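Local coordinates for protein exotoxin 6 (Staphylococcus aureus subsp. aureus Mu50, PDB 4ZYS) that is a secreted staphylococcal superantigen-like exotoxin of undetermined function that probably acts by binding host molecules, perhaps sugar-bearing ones, through its OB-fold and beta-grasp domains, at residues Lys19-Arg24 and Asp70-Arg75; Lys25-Tyr30 and Ile40-Asp45; Tyr85-Val90 and Glu178-Ser183; Lys92-Pro97 and Ile123-Ile128. All blocks are in the same frame, centred on the assembly; numbering follows the deposited sequence.

Interaction 1. Residues Lys19-Arg24 and Asp70-Arg75; sequences KPVLER and DVFILR
Strands 21-24 and 70-74 run antiparallel, 174° between their directions and 4.6 Å apart at closest approach. Leu22 and Ile73 form a hydrogen-bonded pair, with Leu22 N to Ile73 O at 2.8 Å and Ile73 N to Leu22 O at 2.7 Å; Arg24 and Val71 form the next such pair, and the non-hydrogen-bonded pair Glu23-Phe72 lies between them. At the Pro20 end a water bridges the two segments, donating to Pro20 O and accepting from Arg75 N.

The Leu22, Arg24, Val71 and Ile73 side chains share one face of the sheet, where CB of Leu22 meets CB of Ile73 at 4.0 Å and residues of strands 37-44 and 47-52 pack on them. The opposite face carries Val21, Glu23, Phe72 and Leu74. Phe72 turns CG directly away from its own N (chi1 -171°), which swings the ring under Val21: CG1 of Val21 sits over one ring face in a CH-pi contact, 3.9 Å from the centroid, and its CG2 touches CZ. Glu23 OE1 comes to the ring edge, 3.6 Å from Phe72 CD2, with the carboxylate nearly perpendicular to the ring. Helix 130-145 covers this side through Lys131, Glu132 and Tyr135.

Lys19 lays CD across Leu74 CD2 at 3.7 Å, then bends at its last torsion (chi4 -94°) to give NZ to Arg75 O at 2.8 Å; NZ also donates to Gly77 O. Arg24 holds Glu23 O with NH1 and reaches Asp45 with NH2 in a salt bridge. The chemistry thus divides: main-chain bonds fix the edge strand's register, apolar groups pack both faces, and Lys19 ties the Pro20 end.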
# COMPACT_ATOMS: atom_id res chain seq x y z
N LYS A 19 8.73 -0.80 8.61
CA LYS A 19 9.23 0.57 8.38
C LYS A 19 8.16 1.61 8.73
O LYS A 19 7.00 1.41 8.37
CB LYS A 19 9.67 0.77 6.92
CG LYS A 19 10.99 0.12 6.56
CD LYS A 19 11.22 0.19 5.06
CE LYS A 19 12.65 -0.04 4.64
NZ LYS A 19 13.39 1.24 4.48
N PRO A 20 8.50 2.71 9.45
CA PRO A 20 7.47 3.72 9.77
C PRO A 20 6.85 4.32 8.50
O PRO A 20 7.53 4.53 7.50
CB PRO A 20 8.23 4.78 10.57
CG PRO A 20 9.50 4.11 11.00
CD PRO A 20 9.83 3.14 9.91
N VAL A 21 5.57 4.61 8.55
CA VAL A 21 4.85 5.14 7.40
C VAL A 21 4.51 6.65 7.57
O VAL A 21 4.20 7.09 8.66
CB VAL A 21 3.59 4.26 7.18
CG1 VAL A 21 2.42 5.04 6.61
CG2 VAL A 21 3.94 3.07 6.29
N LEU A 22 4.57 7.41 6.48
CA LEU A 22 4.20 8.81 6.46
C LEU A 22 2.99 8.94 5.56
O LEU A 22 3.11 8.73 4.36
CB LEU A 22 5.37 9.71 6.01
CG LEU A 22 5.08 11.22 5.91
CD1 LEU A 22 4.52 11.77 7.24
CD2 LEU A 22 6.33 12.01 5.43
N GLU A 23 1.81 9.19 6.13
CA GLU A 23 0.62 9.34 5.31
C GLU A 23 -0.09 10.64 5.63
O GLU A 23 -0.17 11.02 6.79
CB GLU A 23 -0.35 8.14 5.42
CG GLU A 23 -0.68 7.61 6.80
CD GLU A 23 -1.95 6.77 6.84
OE1 GLU A 23 -2.41 6.34 5.76
OE2 GLU A 23 -2.48 6.55 7.96
N ARG A 24 -0.54 11.34 4.58
CA ARG A 24 -1.27 12.60 4.69
C ARG A 24 -2.28 12.70 3.58
O ARG A 24 -2.01 12.31 2.45
CB ARG A 24 -0.34 13.83 4.64
CG ARG A 24 0.53 14.09 5.85
CD ARG A 24 -0.18 14.48 7.15
NE ARG A 24 0.81 14.72 8.21
CZ ARG A 24 1.37 13.77 8.95
NH1 ARG A 24 1.04 12.50 8.78
NH2 ARG A 24 2.26 14.09 9.88
N ASP A 70 -3.64 12.36 -1.89
CA ASP A 70 -3.32 11.70 -0.63
C ASP A 70 -2.04 10.96 -0.85
O ASP A 70 -1.80 10.47 -1.96
CB ASP A 70 -4.43 10.76 -0.14
CG ASP A 70 -5.75 11.44 0.15
OD1 ASP A 70 -5.77 12.70 0.21
OD2 ASP A 70 -6.77 10.73 0.29
N VAL A 71 -1.19 10.87 0.17
CA VAL A 71 0.08 10.16 0.01
C VAL A 71 0.23 9.16 1.14
O VAL A 71 -0.21 9.40 2.26
CB VAL A 71 1.32 11.10 -0.12
CG1 VAL A 71 1.17 12.06 -1.31
CG2 VAL A 71 1.60 11.89 1.17
N PHE A 72 0.81 8.00 0.78
CA PHE A 72 1.19 6.90 1.65
C PHE A 72 2.66 6.67 1.34
O PHE A 72 2.98 6.10 0.30
CB PHE A 72 0.32 5.66 1.40
CG PHE A 72 0.53 4.57 2.43
CD1 PHE A 72 1.52 3.61 2.25
CD2 PHE A 72 -0.26 4.52 3.58
CE1 PHE A 72 1.75 2.62 3.21
CE2 PHE A 72 -0.06 3.50 4.53
CZ PHE A 72 0.93 2.55 4.33
N ILE A 73 3.56 7.21 2.19
CA ILE A 73 5.00 7.22 1.98
C ILE A 73 5.72 6.25 2.92
O ILE A 73 5.61 6.32 4.14
CB ILE A 73 5.55 8.69 2.12
CG1 ILE A 73 4.95 9.64 1.04
CG2 ILE A 73 7.11 8.79 2.17
CD1 ILE A 73 4.98 11.12 1.42
N LEU A 74 6.52 5.39 2.31
CA LEU A 74 7.41 4.44 2.94
C LEU A 74 8.81 4.65 2.33
O LEU A 74 8.99 4.52 1.12
CB LEU A 74 6.88 3.00 2.73
CG LEU A 74 7.64 1.85 3.41
CD1 LEU A 74 6.74 0.66 3.55
CD2 LEU A 74 8.84 1.42 2.58
N ARG A 75 9.80 4.98 3.17
CA ARG A 75 11.20 5.18 2.77
C ARG A 75 11.78 3.93 2.17
O ARG A 75 11.89 2.92 2.88
CB ARG A 75 12.07 5.55 3.97
CG ARG A 75 12.34 6.99 4.19
CD ARG A 75 13.15 7.16 5.45
NE ARG A 75 14.62 7.08 5.27
CZ ARG A 75 15.40 8.12 4.97
NH1 ARG A 75 14.87 9.31 4.70
NH2 ARG A 75 16.71 7.97 4.88
O HOH W 1 9.81 4.80 6.11

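Interaction 2. Residues Lys25-Tyr30 and Ile40-Asp45; sequences KNVTGY and IDVIVD
Tyr30 and Gly29 bury the most surface where 25-30 meets 40-45, and Ile40 is the side chain that packs on the glycine. Tyr30 contributes mainly its main chain: Tyr30 N donates to Asp41 O at 3.0 Å, with the donor in the carbonyl plane, while Asp41 N returns a bond to Tyr30 O from 38° above that carbonyl's plane. The Tyr30 ring itself leads away from the partner strand.

Gly29 lets the strands come close. Its CA lies 3.1 Å from Asp41 O in a CA-H...O contact, and Ile40 CG1 rests 3.6 Å from the same Gly29 CA. A chi1 of -174°, placing CG1 opposite the Ile40 nitrogen, folds CG1 and CD1 onto the glycine backbone. The neighbouring Val42 follows on: its CG1 touches Thr28 O at 3.4 Å and meets Val27 CG2 at 4.0 Å, the two valine side chains crossing at about a right angle, while Val42 CG2 faces Gly29 CA.

Toward Val27 the strands diverge. A water bridges the gap, donating to Thr28 O and accepting from Ile43 N at 3.0 Å in place of a direct main-chain bond. On the other face the Asp41 carboxylate is held by the hydroxyls of Tyr32 and Tyr48. The strand axes stand 143° apart, antiparallel with a strong twist. Such a twisted, splayed hairpin, with strand 47-52 continuing the sheet beyond 37-44, is a component of the curled OB-fold barrel.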
# COMPACT_ATOMS: atom_id res chain seq x y z
N LYS A 25 -3.43 13.30 3.90
CA LYS A 25 -4.53 13.48 2.95
C LYS A 25 -4.72 14.94 2.56
O LYS A 25 -4.58 15.83 3.40
CB LYS A 25 -5.84 12.93 3.54
CG LYS A 25 -5.75 11.43 3.83
CD LYS A 25 -6.99 10.87 4.49
CE LYS A 25 -6.76 9.40 4.77
NZ LYS A 25 -7.97 8.71 5.31
N ASN A 26 -5.07 15.17 1.28
CA ASN A 26 -5.37 16.48 0.69
C ASN A 26 -4.16 17.39 0.78
O ASN A 26 -4.17 18.40 1.50
CB ASN A 26 -6.60 17.10 1.39
CG ASN A 26 -7.28 18.22 0.66
OD1 ASN A 26 -7.15 18.40 -0.56
ND2 ASN A 26 -8.12 18.91 1.39
N VAL A 27 -3.08 16.99 0.11
CA VAL A 27 -1.83 17.76 0.15
C VAL A 27 -1.45 18.14 -1.28
O VAL A 27 -2.21 17.83 -2.21
CB VAL A 27 -0.68 17.00 0.90
CG1 VAL A 27 -1.03 16.80 2.37
CG2 VAL A 27 -0.33 15.67 0.22
N THR A 28 -0.32 18.86 -1.44
CA THR A 28 0.21 19.28 -2.73
C THR A 28 1.48 18.53 -3.09
O THR A 28 2.42 18.43 -2.29
CB THR A 28 0.48 20.78 -2.77
OG1 THR A 28 -0.74 21.48 -2.51
CG2 THR A 28 1.05 21.24 -4.10
N GLY A 29 1.51 18.06 -4.32
CA GLY A 29 2.65 17.43 -4.95
C GLY A 29 2.90 18.05 -6.31
O GLY A 29 1.96 18.47 -6.99
N TYR A 30 4.17 18.16 -6.71
CA TYR A 30 4.57 18.68 -8.01
C TYR A 30 5.10 17.54 -8.82
O TYR A 30 6.11 16.95 -8.49
CB TYR A 30 5.61 19.81 -7.87
CG TYR A 30 4.99 21.13 -7.45
CD1 TYR A 30 4.66 21.37 -6.11
CD2 TYR A 30 4.68 22.11 -8.38
CE1 TYR A 30 4.10 22.58 -5.71
CE2 TYR A 30 4.09 23.31 -7.99
CZ TYR A 30 3.81 23.55 -6.65
OH TYR A 30 3.24 24.73 -6.23
N ILE A 40 6.75 12.66 -8.27
CA ILE A 40 5.95 13.70 -7.62
C ILE A 40 6.67 14.03 -6.30
O ILE A 40 7.01 13.12 -5.54
CB ILE A 40 4.43 13.34 -7.45
CG1 ILE A 40 3.62 14.51 -6.89
CG2 ILE A 40 4.17 12.07 -6.64
CD1 ILE A 40 2.15 14.63 -7.50
N ASP A 41 6.98 15.33 -6.09
CA ASP A 41 7.63 15.84 -4.88
C ASP A 41 6.58 16.37 -3.92
O ASP A 41 5.68 17.06 -4.36
CB ASP A 41 8.63 16.97 -5.21
CG ASP A 41 9.94 16.55 -5.83
OD1 ASP A 41 10.23 15.33 -5.84
OD2 ASP A 41 10.65 17.43 -6.36
N VAL A 42 6.70 16.04 -2.64
CA VAL A 42 5.75 16.44 -1.61
C VAL A 42 6.52 16.89 -0.38
O VAL A 42 7.52 16.25 -0.02
CB VAL A 42 4.75 15.29 -1.24
CG1 VAL A 42 3.58 15.80 -0.41
CG2 VAL A 42 4.21 14.56 -2.47
N ILE A 43 6.02 17.95 0.30
CA ILE A 43 6.51 18.39 1.61
C ILE A 43 5.42 18.05 2.63
O ILE A 43 4.27 18.44 2.46
CB ILE A 43 6.95 19.89 1.68
CG1 ILE A 43 8.35 20.05 1.05
CG2 ILE A 43 6.96 20.40 3.13
CD1 ILE A 43 8.83 21.46 0.81
N VAL A 44 5.77 17.26 3.64
CA VAL A 44 4.92 16.89 4.78
C VAL A 44 5.70 17.29 6.01
O VAL A 44 6.82 16.83 6.14
CB VAL A 44 4.51 15.38 4.81
CG1 VAL A 44 3.76 15.05 6.10
CG2 VAL A 44 3.67 14.98 3.58
N ASP A 45 5.18 18.19 6.89
CA ASP A 45 5.87 18.62 8.13
C ASP A 45 7.35 18.98 7.90
O ASP A 45 8.21 18.50 8.64
CB ASP A 45 5.78 17.52 9.20
CG ASP A 45 4.40 17.06 9.60
OD1 ASP A 45 3.48 17.92 9.64
OD2 ASP A 45 4.25 15.88 9.95
O HOH W 2 3.54 19.55 0.01

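Interaction 3. Residues Tyr85-Val90 and Glu178-Ser183; sequences YSIGGV and ERMGDS
This buried contact joins the OB-fold to the beta-grasp domain: a type I beta turn, Arg179 to Asp182, lies against the two glycines that break strand 84-92. Arg179 opens the turn.

Selenomethionine 180 (Met180) comes next and makes most of the contact. Its chain leaves CB on the side of its own N (chi1 -73°) and continues extended, bringing SE against Ile87 at a slant, 3.9 Å from Ile87 CB and about as far from CG2. Nearer the backbone, Met180 CB rests on Ile87 O at 3.5 Å, a carbonyl that also accepts from Lys131 NZ of helix 130-145. The one conventional hydrogen bond between the two segments runs from Gly89 N to Met180 O at 2.9 Å, the donor lying 44° above the carbonyl plane. Gly88 and Gly89 both have positive phi, consistent with a kink that brings Gly89 N to the turn.

Gly181 follows, its CA only 3.8 Å from Gly88 CA, so main chain meets main chain with no side chain interposed. At Asp182 the chain leads off: the carboxylate bonds to Ser56, while Asp182 N closes the turn by donating to Arg179 O at 3.0 Å.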
# COMPACT_ATOMS: atom_id res chain seq x y z
N TYR A 85 12.62 8.58 -0.43
CA TYR A 85 12.36 8.08 -1.77
C TYR A 85 11.34 6.96 -1.61
O TYR A 85 11.64 5.95 -1.01
CB TYR A 85 13.67 7.64 -2.48
CG TYR A 85 14.64 8.79 -2.68
CD1 TYR A 85 14.41 9.75 -3.67
CD2 TYR A 85 15.75 8.95 -1.86
CE1 TYR A 85 15.26 10.84 -3.83
CE2 TYR A 85 16.60 10.05 -2.00
CZ TYR A 85 16.36 10.98 -3.00
OH TYR A 85 17.22 12.03 -3.21
N SER A 86 10.13 7.19 -2.08
CA SER A 86 9.05 6.25 -1.96
C SER A 86 8.52 5.89 -3.35
O SER A 86 8.83 6.57 -4.31
CB SER A 86 7.96 6.81 -1.06
OG SER A 86 7.02 5.81 -0.70
N ILE A 87 7.78 4.76 -3.46
CA ILE A 87 7.23 4.29 -4.74
C ILE A 87 5.72 4.16 -4.62
O ILE A 87 5.26 3.44 -3.73
CB ILE A 87 7.88 2.93 -5.16
CG1 ILE A 87 9.42 3.05 -5.20
CG2 ILE A 87 7.29 2.42 -6.49
CD1 ILE A 87 10.16 1.74 -5.25
N GLY A 88 4.98 4.78 -5.54
CA GLY A 88 3.52 4.74 -5.59
C GLY A 88 2.84 5.37 -4.39
O GLY A 88 3.36 6.34 -3.83
N GLY A 89 1.70 4.81 -4.01
CA GLY A 89 0.91 5.27 -2.88
C GLY A 89 0.36 6.68 -2.99
O GLY A 89 0.06 7.31 -1.96
N VAL A 90 0.24 7.20 -4.24
CA VAL A 90 -0.30 8.53 -4.53
C VAL A 90 -1.64 8.32 -5.16
O VAL A 90 -1.76 7.66 -6.20
CB VAL A 90 0.62 9.47 -5.37
CG1 VAL A 90 0.04 10.89 -5.41
CG2 VAL A 90 2.04 9.50 -4.78
N GLU A 178 5.43 -1.89 -9.61
CA GLU A 178 4.40 -1.40 -10.54
C GLU A 178 2.99 -1.33 -9.93
O GLU A 178 2.16 -0.56 -10.41
CB GLU A 178 4.35 -2.29 -11.79
CG GLU A 178 5.49 -2.05 -12.75
CD GLU A 178 5.43 -0.80 -13.60
OE1 GLU A 178 4.66 -0.79 -14.58
OE2 GLU A 178 6.22 0.14 -13.32
N ARG A 179 2.71 -2.18 -8.92
CA ARG A 179 1.39 -2.27 -8.31
C ARG A 179 1.24 -1.32 -7.12
O ARG A 179 0.11 -1.07 -6.69
CB ARG A 179 1.10 -3.71 -7.89
CG ARG A 179 0.96 -4.64 -9.08
CD ARG A 179 0.82 -6.07 -8.62
NE ARG A 179 -0.54 -6.33 -8.18
CZ ARG A 179 -0.90 -7.35 -7.41
NH1 ARG A 179 0.00 -8.20 -6.95
NH2 ARG A 179 -2.18 -7.53 -7.10
N MSE A 180 2.36 -0.73 -6.65
CA MSE A 180 2.35 0.21 -5.53
C MSE A 180 1.64 1.50 -5.93
O MSE A 180 1.09 2.18 -5.08
CB MSE A 180 3.78 0.50 -5.03
CG MSE A 180 4.35 -0.68 -4.25
SE MSE A 180 6.20 -0.33 -3.79
CE MSE A 180 6.59 -1.97 -3.05
N GLY A 181 1.62 1.79 -7.22
CA GLY A 181 0.92 2.96 -7.75
C GLY A 181 -0.47 2.66 -8.25
O GLY A 181 -1.15 3.57 -8.74
N ASP A 182 -0.92 1.39 -8.14
CA ASP A 182 -2.27 0.98 -8.55
C ASP A 182 -3.23 1.24 -7.42
O ASP A 182 -2.90 1.04 -6.26
CB ASP A 182 -2.31 -0.48 -8.99
CG ASP A 182 -1.58 -0.76 -10.29
OD1 ASP A 182 -1.22 0.22 -10.98
OD2 ASP A 182 -1.34 -1.95 -10.60
N SER A 183 -4.42 1.74 -7.76
CA SER A 183 -5.40 2.06 -6.74
C SER A 183 -6.74 1.47 -7.13
O SER A 183 -7.00 1.23 -8.30
CB SER A 183 -5.51 3.57 -6.53
OG SER A 183 -6.09 4.19 -7.66

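Interaction 4. Residues Lys92-Pro97 and Ile123-Ile128; sequences KTNSQP and IYKEDI
The chain leaving the OB-fold after strand 84-92 is tied here to the segment leading into strand 127-129 of the beta-grasp part, by a polar network at the surface. Asn94 is its centre. Its amide, carried toward the partner segment by a chi1 of -76°, spans two peptide groups: ND2 donates to Tyr124 O at 2.8 Å, in that carbonyl's plane, and OD1 accepts from Glu126 N at 2.9 Å in an almost straight bond (177°). ND2 has a second acceptor in Phe98 O.

Glu126 answers with its extended side chain. OE2 takes two bonds from one residue: Ser95 N, 3.0 Å away, approaches nearly along the C-O axis, and Ser95 OG comes from the syn side, tilted out of the carboxylate plane, also at 3.0 Å from OE2. A water joins Ser95 OG to Glu126 OE1, which is further paired with Arg187.

At the other end Lys92 N donates to the anti lone pair of Asp127 OD2 at 2.8 Å, in a bond bent by only 6°; Lys60 adds a salt bridge to that oxygen, and Ser183 bonds OD1. Lys125 bends at its last two torsions to place NZ on Asp127 O at 2.7 Å, while it also pairs with Asp70. A further water lies among Lys92 O, Asn94 OD1 and Asp127 N. Side-chain bonds, mostly to main-chain groups, thus fasten the linker between the two domains of this family's OB-fold/beta-grasp architecture.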
# COMPACT_ATOMS: atom_id res chain seq x y z
N LYS A 92 -6.02 10.08 -5.40
CA LYS A 92 -6.86 11.27 -5.40
C LYS A 92 -7.52 11.36 -4.03
O LYS A 92 -7.95 10.35 -3.48
CB LYS A 92 -7.93 11.21 -6.52
CG LYS A 92 -7.39 11.04 -7.95
CD LYS A 92 -6.72 12.30 -8.55
CE LYS A 92 -5.96 12.01 -9.82
NZ LYS A 92 -5.75 13.22 -10.65
N THR A 93 -7.59 12.57 -3.48
CA THR A 93 -8.20 12.79 -2.19
C THR A 93 -9.73 12.59 -2.29
O THR A 93 -10.29 12.69 -3.39
CB THR A 93 -7.83 14.18 -1.66
OG1 THR A 93 -8.02 14.15 -0.25
CG2 THR A 93 -8.67 15.31 -2.28
N ASN A 94 -10.41 12.36 -1.14
CA ASN A 94 -11.86 12.21 -1.10
C ASN A 94 -12.55 13.52 -1.46
O ASN A 94 -12.07 14.60 -1.13
CB ASN A 94 -12.34 11.74 0.29
CG ASN A 94 -12.11 10.26 0.59
OD1 ASN A 94 -11.45 9.53 -0.15
ND2 ASN A 94 -12.72 9.77 1.67
N SER A 95 -13.73 13.39 -2.09
CA SER A 95 -14.59 14.52 -2.41
C SER A 95 -15.23 14.99 -1.10
O SER A 95 -15.22 14.24 -0.13
CB SER A 95 -15.62 14.13 -3.46
OG SER A 95 -16.18 12.86 -3.17
N GLN A 96 -15.75 16.21 -1.06
CA GLN A 96 -16.38 16.78 0.14
C GLN A 96 -17.50 15.86 0.72
O GLN A 96 -17.47 15.64 1.93
CB GLN A 96 -16.91 18.20 -0.14
CG GLN A 96 -16.85 19.15 1.06
CD GLN A 96 -15.48 19.30 1.69
OE1 GLN A 96 -14.46 19.46 1.01
NE2 GLN A 96 -15.42 19.24 3.01
N PRO A 97 -18.43 15.25 -0.08
CA PRO A 97 -19.45 14.36 0.55
C PRO A 97 -18.85 13.16 1.30
O PRO A 97 -19.48 12.62 2.20
CB PRO A 97 -20.28 13.87 -0.65
CG PRO A 97 -20.08 14.89 -1.70
CD PRO A 97 -18.66 15.35 -1.54
N ILE A 123 -11.92 1.19 6.15
CA ILE A 123 -11.44 1.90 4.95
C ILE A 123 -12.02 3.33 4.99
O ILE A 123 -13.22 3.48 5.18
CB ILE A 123 -11.81 1.15 3.61
CG1 ILE A 123 -11.11 -0.23 3.47
CG2 ILE A 123 -11.58 2.02 2.35
CD1 ILE A 123 -9.63 -0.18 3.36
N TYR A 124 -11.17 4.36 4.81
CA TYR A 124 -11.63 5.75 4.85
C TYR A 124 -11.52 6.42 3.47
O TYR A 124 -12.02 7.54 3.28
CB TYR A 124 -10.84 6.54 5.91
CG TYR A 124 -10.81 5.86 7.27
CD1 TYR A 124 -11.96 5.78 8.06
CD2 TYR A 124 -9.65 5.27 7.75
CE1 TYR A 124 -11.94 5.15 9.31
CE2 TYR A 124 -9.61 4.66 9.00
CZ TYR A 124 -10.75 4.60 9.77
OH TYR A 124 -10.71 3.98 11.00
N LYS A 125 -10.88 5.74 2.51
CA LYS A 125 -10.60 6.35 1.23
C LYS A 125 -11.37 5.80 0.05
O LYS A 125 -11.54 4.59 -0.10
CB LYS A 125 -9.10 6.23 0.96
CG LYS A 125 -8.31 7.33 1.69
CD LYS A 125 -6.76 7.20 1.63
CE LYS A 125 -6.16 7.07 0.25
NZ LYS A 125 -6.63 8.14 -0.69
N GLU A 126 -11.80 6.71 -0.84
CA GLU A 126 -12.48 6.36 -2.10
C GLU A 126 -11.47 5.77 -3.08
O GLU A 126 -11.76 4.82 -3.81
CB GLU A 126 -13.10 7.60 -2.74
CG GLU A 126 -14.29 8.17 -2.01
CD GLU A 126 -14.82 9.35 -2.80
OE1 GLU A 126 -15.47 9.12 -3.84
OE2 GLU A 126 -14.49 10.50 -2.43
N ASP A 127 -10.31 6.38 -3.13
CA ASP A 127 -9.23 5.96 -4.00
C ASP A 127 -8.10 5.46 -3.10
O ASP A 127 -7.40 6.27 -2.52
CB ASP A 127 -8.81 7.15 -4.89
CG ASP A 127 -7.86 6.76 -6.00
OD1 ASP A 127 -7.93 5.61 -6.46
OD2 ASP A 127 -7.02 7.61 -6.40
N ILE A 128 -7.99 4.14 -2.89
CA ILE A 128 -6.98 3.56 -2.00
C ILE A 128 -5.95 2.73 -2.84
O ILE A 128 -6.34 1.93 -3.69
CB ILE A 128 -7.66 2.75 -0.85
CG1 ILE A 128 -6.62 2.28 0.22
CG2 ILE A 128 -8.52 1.57 -1.37
CD1 ILE A 128 -7.21 2.07 1.62
O HOH W 3 -9.54 8.78 -1.91
O HOH W 4 -16.31 11.03 -5.62

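In the fold
Interactions 1 and 2 hold strands of the same OB-fold sheet, and interaction 2 is nested within the loop that interaction 1 closes; a salt bridge and a hydrogen bond tie them together. Interaction 3 starts from strand 84-92, the neighbour of 69-74, with Phe72 N bonded to Gly89 O. Interactions 3 and 4 both cross from OB-fold to beta-grasp, but differently: interaction 3 is buried and mainly backbone and apolar, whereas interaction 4 lies at the surface and is polar, hydrated and charged. A side-chain hydrogen bond connects these two. Asp70 is a hub, reaching from the partly buried interaction 1 into both interaction 2 and interaction 4.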